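Local coordinates for bifunctional protein PutA (Bdellovibrio bacteriovorus, PDB 5UR2) that probably oxidises proline to glutamate in two steps, a flavin-dependent one giving pyrroline-5-carboxylate and, after its hydrolysis to the semialdehyde, an NAD+-dependent one, at residues T51-F54 against R55-V59; E310-E313 against A314-G318. All blocks are in the same frame, centred on the assembly; numbering follows the deposited sequence.

Contact 1 of 2, residues T51-F54 against R55-V59; sequences TNMF and RFVDV
Arg55 lies back along the helix 47-59 against Thr51, one turn earlier, and shows how a long cationic chain can be laid alongside a short neighbour. Its CG stands anti to its own carbonyl carbon (chi1 -72°), which sends the chain toward the start of the helix. Past CB, which also borders this carbonyl, Arg55 CG comes to 3.2 Å from Thr51 O. The same oxygen already accepts the backbone bond from Arg55 N, with Arg55 N to Thr51 O at 3.0 Å. Farther out the chain stays extended and meets the Thr51 methyl: Arg55 CD is 3.8 Å from Thr51 CG2, and Arg55 NE 3.7 Å from Thr51 CG2. The methyl then covers part of one face of the guanidinium, 3.6 Å above its plane and shifted toward the rim. Thr51 presents a methyl and not its hydroxyl, so the meeting is packing; Thr51 OG1 makes a weak bond back to Glu47 O. At the tip, Arg55 NH2 donates a hydrogen bond to Thr974 O of the second subunit.

Met53 and Val57 make a looser apolar pair. Met53, bent at chi2 and chi3, brings SD obliquely to within 4.2 Å of Val57 CG2. Asp58 N bonds to Phe54 O at a less straight 147°, while the buried Asp58 carboxylate makes two salt bridges, OD2 to Arg910 NH1 and OD1 to Arg977 NE of the second subunit.

Around the helix the faces are divided. Phe54 and Val57 pack on helix 409-423, with Phe54 touching Leu420 and Leu421. Phe56 meets His72 and Leu73 of helix 66-76, and Met53 leans on Ile39 of helix 35-45, so this segment of the PutA N-terminal region is wedged between its own helices and one following the last barrel strand.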
ATOM      1  N   THR B  51      30.926  -2.726  14.234  1.00 42.24           N
ATOM      2  CA  THR B  51      30.395  -3.847  13.468  1.00 35.46           C
ATOM      3  C   THR B  51      31.416  -4.354  12.460  1.00 34.81           C
ATOM      4  O   THR B  51      31.694  -5.556  12.391  1.00 28.31           O
ATOM      5  CB  THR B  51      29.115  -3.421  12.752  1.00 37.59           C
ATOM      6  OG1 THR B  51      28.072  -3.197  13.708  1.00 38.58           O
ATOM      7  CG2 THR B  51      28.681  -4.481  11.706  1.00 31.60           C
ATOM      8  N   ASN B  52      31.998  -3.446  11.672  1.00 39.32           N
ATOM      9  CA  ASN B  52      32.916  -3.876  10.624  1.00 43.45           C
ATOM     10  C   ASN B  52      34.207  -4.451  11.197  1.00 42.49           C
ATOM     11  O   ASN B  52      34.736  -5.438  10.673  1.00 43.85           O
ATOM     12  CB  ASN B  52      33.217  -2.715   9.678  1.00 44.49           C
ATOM     13  CG  ASN B  52      32.014  -2.319   8.843  1.00 53.67           C
ATOM     14  OD1 ASN B  52      31.077  -3.101   8.668  1.00 55.91           O
ATOM     15  ND2 ASN B  52      32.037  -1.103   8.315  1.00 58.96           N
ATOM     16  N   MET B  53      34.742  -3.853  12.262  1.00 43.71           N
ATOM     17  CA  MET B  53      36.002  -4.363  12.796  1.00 40.57           C
ATOM     18  C   MET B  53      35.808  -5.740  13.417  1.00 38.81           C
ATOM     19  O   MET B  53      36.656  -6.625  13.246  1.00 37.42           O
ATOM     20  CB  MET B  53      36.619  -3.372  13.787  1.00 42.82           C
ATOM     21  CG  MET B  53      37.944  -3.852  14.408  1.00 48.84           C
ATOM     22  SD  MET B  53      39.295  -4.237  13.240  1.00 53.25           S
ATOM     23  CE  MET B  53      39.580  -2.636  12.491  1.00 53.01           C
ATOM     24  N   PHE B  54      34.700  -5.946  14.138  1.00 36.00           N
ATOM     25  CA  PHE B  54      34.474  -7.250  14.762  1.00 36.61           C
ATOM     26  C   PHE B  54      34.173  -8.332  13.723  1.00 34.85           C
ATOM     27  O   PHE B  54      34.588  -9.485  13.888  1.00 34.36           O
ATOM     28  CB  PHE B  54      33.326  -7.179  15.776  1.00 39.94           C
ATOM     29  CG  PHE B  54      33.631  -6.369  17.016  1.00 42.90           C
ATOM     30  CD1 PHE B  54      34.798  -5.626  17.131  1.00 43.83           C
ATOM     31  CD2 PHE B  54      32.750  -6.382  18.089  1.00 44.65           C
ATOM     32  CE1 PHE B  54      35.064  -4.886  18.278  1.00 44.50           C
ATOM     33  CE2 PHE B  54      33.015  -5.649  19.246  1.00 42.44           C
ATOM     34  CZ  PHE B  54      34.165  -4.903  19.340  1.00 39.90           C
ATOM     35  N   ARG B  55      33.446  -7.987  12.654  1.00 28.91           N
ATOM     36  CA  ARG B  55      33.194  -8.944  11.583  1.00 31.70           C
ATOM     37  C   ARG B  55      34.473  -9.277  10.834  1.00 30.74           C
ATOM     38  O   ARG B  55      34.717 -10.442  10.487  1.00 30.31           O
ATOM     39  CB  ARG B  55      32.157  -8.385  10.610  1.00 37.94           C
ATOM     40  CG  ARG B  55      30.749  -8.355  11.176  1.00 41.52           C
ATOM     41  CD  ARG B  55      29.750  -7.827  10.165  1.00 37.93           C
ATOM     42  NE  ARG B  55      28.382  -8.048  10.627  1.00 40.39           N
ATOM     43  CZ  ARG B  55      27.308  -7.599   9.995  1.00 33.59           C
ATOM     44  NH1 ARG B  55      27.455  -6.903   8.877  1.00 31.91           N
ATOM     45  NH2 ARG B  55      26.096  -7.835  10.483  1.00 29.83           N
ATOM     46  N   PHE B  56      35.301  -8.268  10.576  1.00 31.87           N
ATOM     47  CA  PHE B  56      36.573  -8.526   9.915  1.00 34.81           C
ATOM     48  C   PHE B  56      37.420  -9.474  10.750  1.00 33.01           C
ATOM     49  O   PHE B  56      37.946 -10.470  10.241  1.00 36.43           O
ATOM     50  CB  PHE B  56      37.334  -7.225   9.688  1.00 28.84           C
ATOM     51  CG  PHE B  56      38.646  -7.429   9.005  1.00 39.81           C
ATOM     52  CD1 PHE B  56      38.700  -7.540   7.628  1.00 45.09           C
ATOM     53  CD2 PHE B  56      39.816  -7.578   9.733  1.00 36.32           C
ATOM     54  CE1 PHE B  56      39.900  -7.747   6.982  1.00 45.40           C
ATOM     55  CE2 PHE B  56      41.019  -7.797   9.093  1.00 41.61           C
ATOM     56  CZ  PHE B  56      41.064  -7.883   7.716  1.00 45.99           C
ATOM     57  N   VAL B  57      37.530  -9.198  12.049  1.00 33.47           N
ATOM     58  CA  VAL B  57      38.296 -10.079  12.923  1.00 34.71           C
ATOM     59  C   VAL B  57      37.725 -11.485  12.872  1.00 32.41           C
ATOM     60  O   VAL B  57      38.471 -12.471  12.843  1.00 38.33           O
ATOM     61  CB  VAL B  57      38.323  -9.512  14.356  1.00 29.71           C
ATOM     62  CG1 VAL B  57      38.921 -10.516  15.335  1.00 30.04           C
ATOM     63  CG2 VAL B  57      39.123  -8.231  14.375  1.00 29.38           C
ATOM     64  N   ASP B  58      36.393 -11.593  12.839  1.00 29.96           N
ATOM     65  CA  ASP B  58      35.724 -12.894  12.809  1.00 36.20           C
ATOM     66  C   ASP B  58      36.146 -13.722  11.598  1.00 35.22           C
ATOM     67  O   ASP B  58      36.457 -14.914  11.720  1.00 37.41           O
ATOM     68  CB  ASP B  58      34.206 -12.690  12.796  1.00 43.81           C
ATOM     69  CG  ASP B  58      33.431 -14.001  12.694  1.00 42.60           C
ATOM     70  OD1 ASP B  58      33.733 -14.912  13.489  1.00 38.03           O
ATOM     71  OD2 ASP B  58      32.517 -14.112  11.838  1.00 44.14           O
ATOM     72  N   VAL B  59      36.164 -13.105  10.415  1.00 32.88           N
ATOM     73  CA  VAL B  59      36.383 -13.874   9.188  1.00 36.36           C
ATOM     74  C   VAL B  59      37.864 -14.119   8.905  1.00 32.92           C
ATOM     75  O   VAL B  59      38.197 -15.084   8.204  1.00 32.67           O
ATOM     76  CB  VAL B  59      35.711 -13.177   7.987  1.00 30.44           C
ATOM     77  CG1 VAL B  59      36.382 -11.852   7.687  1.00 25.92           C
ATOM     78  CG2 VAL B  59      35.689 -14.088   6.752  1.00 33.90           C
TER

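Contact 2 of 2, residues E310-E313 against A314-G318; sequences ETIE and AEQRG
Glu313 and Arg317 form an i to i+4 salt bridge on the last turn of helix 307-317, the helix that follows the fifth strand of the proline dehydrogenase barrel. The carboxylate oxygen OE2 faces Arg317 NE at the guanidinium edge. The modelled 2.4 Å from Glu313 OE2 to Arg317 NE is very short, so the pairing is clearer than its exact geometry. The two groups are not coplanar, their planes standing 49° apart.

Each partner is steered by its own chain. Glu313 CG is anti to the backbone N (chi1 -177°), and a bend at chi2 carries the carboxylate over to the arginine, which stays extended from CG to NE. In the backbone, Arg317 N bonds to Glu313 O at 2.9 Å, continuing the helical ladder. Gly318, with positive phi, then closes the helix in a Schellman motif.

On the neighbouring face Ile312 and Gln316 run side by side, with Ile312 CG2 at 3.8 Å from Gln316 NE2. Gln316 NE2 donates a hydrogen bond to Pro621 O of the second subunit, while Ile312 packs on Ala980 of that subunit.

Farther back, Glu310 is tied through OE2 to Tyr243 N. Ala314 N, four residues on, donates to Glu310 O at 3.0 Å.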
ATOM      1  N   GLU B 310      20.704 -14.066  24.074  1.00 20.93           N
ATOM      2  CA  GLU B 310      19.449 -14.464  24.709  1.00 18.70           C
ATOM      3  C   GLU B 310      18.328 -13.453  24.447  1.00 21.63           C
ATOM      4  O   GLU B 310      17.175 -13.852  24.221  1.00 23.14           O
ATOM      5  CB  GLU B 310      19.643 -14.662  26.216  1.00 20.59           C
ATOM      6  CG  GLU B 310      20.656 -15.745  26.653  1.00 25.73           C
ATOM      7  CD  GLU B 310      20.291 -17.172  26.240  1.00 25.27           C
ATOM      8  OE1 GLU B 310      19.201 -17.402  25.676  1.00 25.62           O
ATOM      9  OE2 GLU B 310      21.111 -18.075  26.495  1.00 23.73           O
ATOM     10  N   THR B 311      18.625 -12.148  24.469  1.00 15.67           N
ATOM     11  CA  THR B 311      17.558 -11.184  24.188  1.00 22.08           C
ATOM     12  C   THR B 311      17.121 -11.269  22.725  1.00 22.17           C
ATOM     13  O   THR B 311      15.925 -11.185  22.427  1.00 23.58           O
ATOM     14  CB  THR B 311      17.993  -9.757  24.528  1.00 21.67           C
ATOM     15  OG1 THR B 311      19.060  -9.364  23.661  1.00 24.82           O
ATOM     16  CG2 THR B 311      18.454  -9.660  26.002  1.00 22.15           C
ATOM     17  N   ILE B 312      18.066 -11.477  21.805  1.00 22.33           N
ATOM     18  CA  ILE B 312      17.712 -11.584  20.386  1.00 21.89           C
ATOM     19  C   ILE B 312      16.903 -12.856  20.137  1.00 15.01           C
ATOM     20  O   ILE B 312      15.839 -12.829  19.507  1.00 22.10           O
ATOM     21  CB  ILE B 312      18.982 -11.542  19.516  1.00 18.24           C
ATOM     22  CG1 ILE B 312      19.641 -10.167  19.592  1.00 17.89           C
ATOM     23  CG2 ILE B 312      18.672 -11.874  18.062  1.00 25.44           C
ATOM     24  CD1 ILE B 312      21.067 -10.150  19.022  1.00 23.70           C
ATOM     25  N   GLU B 313      17.386 -13.983  20.656  1.00 18.73           N
ATOM     26  CA  GLU B 313      16.703 -15.262  20.480  1.00 15.40           C
ATOM     27  C   GLU B 313      15.285 -15.221  21.038  1.00 18.92           C
ATOM     28  O   GLU B 313      14.331 -15.636  20.375  1.00 21.35           O
ATOM     29  CB  GLU B 313      17.518 -16.369  21.154  1.00 22.62           C
ATOM     30  CG  GLU B 313      16.947 -17.757  20.972  1.00 34.54           C
ATOM     31  CD  GLU B 313      17.066 -18.268  19.540  1.00 39.99           C
ATOM     32  OE1 GLU B 313      17.761 -17.633  18.709  1.00 36.93           O
ATOM     33  OE2 GLU B 313      16.448 -19.314  19.251  1.00 47.77           O
ATOM     34  N   ALA B 314      15.128 -14.721  22.261  1.00 16.82           N
ATOM     35  CA  ALA B 314      13.801 -14.685  22.870  1.00 20.41           C
ATOM     36  C   ALA B 314      12.855 -13.767  22.094  1.00 20.97           C
ATOM     37  O   ALA B 314      11.662 -14.064  21.952  1.00 18.26           O
ATOM     38  CB  ALA B 314      13.894 -14.246  24.335  1.00 19.35           C
ATOM     39  N   GLU B 315      13.351 -12.630  21.619  1.00 17.91           N
ATOM     40  CA  GLU B 315      12.464 -11.768  20.842  1.00 21.77           C
ATOM     41  C   GLU B 315      12.078 -12.417  19.508  1.00 19.44           C
ATOM     42  O   GLU B 315      10.904 -12.399  19.114  1.00 21.22           O
ATOM     43  CB  GLU B 315      13.108 -10.406  20.623  1.00 14.40           C
ATOM     44  CG  GLU B 315      12.120  -9.393  20.004  1.00 23.37           C
ATOM     45  CD  GLU B 315      12.635  -7.974  20.032  1.00 28.66           C
ATOM     46  OE1 GLU B 315      13.599  -7.691  20.788  1.00 27.59           O
ATOM     47  OE2 GLU B 315      12.078  -7.139  19.290  1.00 33.19           O
ATOM     48  N   GLN B 316      13.041 -13.041  18.827  1.00 14.15           N
ATOM     49  CA  GLN B 316      12.728 -13.722  17.577  1.00 19.32           C
ATOM     50  C   GLN B 316      11.722 -14.848  17.784  1.00 24.72           C
ATOM     51  O   GLN B 316      10.884 -15.106  16.911  1.00 22.37           O
ATOM     52  CB  GLN B 316      13.998 -14.294  16.943  1.00 21.07           C
ATOM     53  CG  GLN B 316      14.923 -13.276  16.326  1.00 17.92           C
ATOM     54  CD  GLN B 316      16.024 -13.949  15.549  1.00 25.93           C
ATOM     55  OE1 GLN B 316      16.093 -15.185  15.494  1.00 28.73           O
ATOM     56  NE2 GLN B 316      16.891 -13.147  14.927  1.00 23.98           N
ATOM     57  N   ARG B 317      11.783 -15.530  18.922  1.00 21.37           N
ATOM     58  CA  ARG B 317      10.875 -16.642  19.150  1.00 18.52           C
ATOM     59  C   ARG B 317       9.558 -16.227  19.796  1.00 20.97           C
ATOM     60  O   ARG B 317       8.642 -17.056  19.884  1.00 23.84           O
ATOM     61  CB  ARG B 317      11.570 -17.721  19.989  1.00 21.54           C
ATOM     62  CG  ARG B 317      12.658 -18.453  19.205  1.00 30.43           C
ATOM     63  CD  ARG B 317      13.242 -19.592  20.009  1.00 40.40           C
ATOM     64  NE  ARG B 317      14.269 -20.319  19.267  1.00 51.23           N
ATOM     65  CZ  ARG B 317      14.031 -21.420  18.552  1.00 62.61           C
ATOM     66  NH1 ARG B 317      12.804 -21.922  18.490  1.00 64.07           N
ATOM     67  NH2 ARG B 317      15.017 -22.026  17.904  1.00 68.07           N
ATOM     68  N   GLY B 318       9.419 -14.966  20.195  1.00 22.48           N
ATOM     69  CA  GLY B 318       8.274 -14.567  20.996  1.00 20.49           C
ATOM     70  C   GLY B 318       8.228 -15.265  22.338  1.00 17.84           C
ATOM     71  O   GLY B 318       7.145 -15.568  22.833  1.00 18.31           O
TER

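In the fold
Both contacts are i to i+4 pairings, each within its own helix: chiefly side-chain packing in contact 1, a salt bridge in contact 2. They serve different parts of the chain. Contact 1 belongs to the N-terminal PutA region and contact 2 to the proline dehydrogenase barrel; their centres are 23 Å apart and their nearest atoms about 10 Å apart, without touching. What they share is the second subunit, which meets both helices. The flavin carrying the N-propargylglycine adduct lies closer to contact 2: the Thr311 side chain is about 7 Å from it, against about 13 Å for that of Phe54. Neither contact forms part of the flavin pocket or the predicted aldehyde dehydrogenase active site.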